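Long-range contact in anaerobically-induced outer membrane porin OprE (Pseudomonas aeruginosa, PDB 4FRX), which probably serves as a beta-barrel porin of the OprD family, letting small solutes pass through the outer membrane: residues A[357-362]-A[385-390]. Residues are numbered along the deposited sequence; the frame is centred on the assembly and turned at random.
Sequences GLTFNT and SLAYVI. With C8E ((hydroxyethyloxy)tri(ethyloxy)octane), chain E.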
loop_
_atom_site.group_PDB
_atom_site.type_symbol
_atom_site.label_atom_id
_atom_site.label_comp_id
_atom_site.label_asym_id
_atom_site.label_seq_id
_atom_site.Cartn_x
_atom_site.Cartn_y
_atom_site.Cartn_z
ATOM N N GLY A 357 20.781 5.192 -13.329
ATOM C CA GLY A 357 19.363 5.241 -13.629
ATOM C C GLY A 357 18.759 3.908 -14.032
ATOM O O GLY A 357 17.535 3.788 -14.087
ATOM N N LEU A 358 19.603 2.920 -14.339
ATOM C CA LEU A 358 19.123 1.573 -14.674
ATOM C C LEU A 358 19.243 0.640 -13.467
ATOM O O LEU A 358 20.311 0.527 -12.863
ATOM C CB LEU A 358 19.868 0.982 -15.892
ATOM C CG LEU A 358 19.455 -0.431 -16.350
ATOM C CD1 LEU A 358 18.088 -0.451 -17.027
ATOM C CD2 LEU A 358 20.493 -1.082 -17.267
ATOM N N THR A 359 18.141 -0.015 -13.102
ATOM C CA THR A 359 18.158 -0.963 -11.988
ATOM C C THR A 359 17.385 -2.241 -12.330
ATOM O O THR A 359 16.441 -2.224 -13.120
ATOM C CB THR A 359 17.533 -0.354 -10.705
ATOM O OG1 THR A 359 16.190 0.052 -10.978
ATOM C CG2 THR A 359 18.328 0.848 -10.201
ATOM N N PHE A 360 17.796 -3.351 -11.734
ATOM C CA PHE A 360 17.045 -4.598 -11.852
ATOM C C PHE A 360 16.762 -5.159 -10.476
ATOM O O PHE A 360 17.638 -5.181 -9.618
ATOM C CB PHE A 360 17.811 -5.638 -12.676
ATOM C CG PHE A 360 17.122 -6.969 -12.738
ATOM C CD1 PHE A 360 16.074 -7.176 -13.622
ATOM C CD2 PHE A 360 17.516 -8.014 -11.911
ATOM C CE1 PHE A 360 15.426 -8.405 -13.672
ATOM C CE2 PHE A 360 16.876 -9.246 -11.959
ATOM C CZ PHE A 360 15.835 -9.443 -12.839
ATOM N N ASN A 361 15.539 -5.639 -10.264
ATOM C CA ASN A 361 15.226 -6.331 -9.024
ATOM C C ASN A 361 14.404 -7.591 -9.265
ATOM O O ASN A 361 13.598 -7.650 -10.200
ATOM C CB ASN A 361 14.493 -5.398 -8.058
ATOM C CG ASN A 361 15.366 -4.258 -7.591
ATOM O OD1 ASN A 361 15.391 -3.184 -8.198
ATOM N ND2 ASN A 361 16.098 -4.486 -6.512
ATOM N N THR A 362 14.618 -8.602 -8.434
ATOM C CA THR A 362 13.763 -9.779 -8.496
ATOM C C THR A 362 13.522 -10.363 -7.111
ATOM O O THR A 362 14.331 -10.210 -6.207
ATOM C CB THR A 362 14.317 -10.844 -9.445
ATOM O OG1 THR A 362 13.353 -11.895 -9.594
ATOM C CG2 THR A 362 15.639 -11.418 -8.910
ATOM N N SER A 385 11.470 -6.540 -11.717
ATOM C CA SER A 385 11.229 -5.166 -12.084
ATOM C C SER A 385 12.506 -4.650 -12.703
ATOM O O SER A 385 13.567 -4.693 -12.085
ATOM C CB SER A 385 10.836 -4.333 -10.861
ATOM O OG SER A 385 10.501 -3.002 -11.245
ATOM N N LEU A 386 12.397 -4.210 -13.952
ATOM C CA LEU A 386 13.489 -3.567 -14.663
ATOM C C LEU A 386 13.067 -2.124 -14.894
ATOM O O LEU A 386 12.005 -1.873 -15.455
ATOM C CB LEU A 386 13.707 -4.264 -16.009
ATOM C CG LEU A 386 14.806 -3.703 -16.914
ATOM C CD1 LEU A 386 16.177 -3.880 -16.270
ATOM C CD2 LEU A 386 14.760 -4.383 -18.276
ATOM N N ALA A 387 13.877 -1.178 -14.442
ATOM C CA ALA A 387 13.535 0.235 -14.582
ATOM C C ALA A 387 14.715 1.056 -15.068
ATOM O O ALA A 387 15.845 0.844 -14.645
ATOM C CB ALA A 387 13.025 0.794 -13.262
ATOM N N TYR A 388 14.433 1.995 -15.965
ATOM C CA TYR A 388 15.421 2.983 -16.381
ATOM C C TYR A 388 14.864 4.393 -16.245
ATOM O O TYR A 388 13.838 4.746 -16.856
ATOM C CB TYR A 388 15.855 2.753 -17.829
ATOM C CG TYR A 388 16.977 3.674 -18.257
ATOM C CD1 TYR A 388 18.166 3.719 -17.542
ATOM C CD2 TYR A 388 16.848 4.498 -19.370
ATOM C CE1 TYR A 388 19.203 4.555 -17.921
ATOM C CE2 TYR A 388 17.886 5.340 -19.760
ATOM C CZ TYR A 388 19.057 5.363 -19.032
ATOM O OH TYR A 388 20.091 6.192 -19.408
ATOM N N VAL A 389 15.536 5.195 -15.433
ATOM C CA VAL A 389 15.220 6.612 -15.340
ATOM C C VAL A 389 16.355 7.419 -15.972
ATOM O O VAL A 389 17.508 7.331 -15.533
ATOM C CB VAL A 389 15.001 7.045 -13.886
ATOM C CG1 VAL A 389 14.824 8.570 -13.793
ATOM C CG2 VAL A 389 13.802 6.328 -13.303
ATOM N N ILE A 390 16.024 8.183 -17.014
ATOM C CA ILE A 390 17.018 8.998 -17.718
ATOM C C ILE A 390 17.628 10.008 -16.751
ATOM O O ILE A 390 16.928 10.863 -16.217
ATOM C CB ILE A 390 16.416 9.699 -18.958
ATOM C CG1 ILE A 390 15.860 8.660 -19.925
ATOM C CG2 ILE A 390 17.460 10.566 -19.673
ATOM C CD1 ILE A 390 15.199 9.253 -21.150
HETATM C C1 C8E E . 26.480 -8.562 -13.034
HETATM C C2 C8E E . 25.226 -7.905 -12.469
HETATM C C3 C8E E . 24.102 -7.888 -13.504
HETATM C C4 C8E E . 22.761 -8.188 -12.847
HETATM C C5 C8E E . 21.893 -9.056 -13.743
HETATM C C6 C8E E . 20.795 -8.210 -14.379
HETATM C C7 C8E E . 20.064 -8.964 -15.486
HETATM C C8 C8E E . 18.694 -8.349 -15.710
HETATM O O9 C8E E . 18.425 -8.239 -17.087
HETATM C C10 C8E E . 17.512 -9.213 -17.529
HETATM C C11 C8E E . 16.607 -8.602 -18.592
HETATM O O HOH W 1 14.338 -2.199 -10.674
#
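The carbonyl oxygen of S385 is gripped twice: N361 N donates to S385 O at 2.8 Å, in the carbonyl plane, and water 1 hydrogen-bonds the same S385 O at 3.0 Å. That water also bonds T359 OG1 and N361 OD1, so it links the polar face of one strand to the backbone of the other. T359 has chi1 58°, which sets OG1 between its backbone N and carbonyl carbon, facing the water.

The strands run antiparallel, at 168°. T359–A387 and N361–S385 are hydrogen-bonded pairs, L358–Y388 and F360–L386 non-hydrogen-bonded ones. At the strand end V389 N still reaches G357 O at 2.8 Å, though the donor stands 36° out of the carbonyl plane.

L358, F360, L386 and Y388 project from the opposite face. L386 CD1 lies between L358 CD1, 4.0 Å away, and the edge of the F360 ring, near its plane. L358 CB meets Y388 CD1 at 3.6 Å, the side chains crossing at about a right angle. A detergent carbon, C8E C8, lies over one face of the F360 ring, offset toward its rim, 3.5 Å from F360 CD1, consistent with a lipid-facing barrel exterior.

These segments pair the two strands of the hairpin 358-370/377-389 at the end away from its turn; strand 340-349 flanks the first strand, with backbone bonds between Y348 and F360 and, just past its end, between F350 and L358, while strand 399-409 flanks the second, with K403 bonding S385 OG.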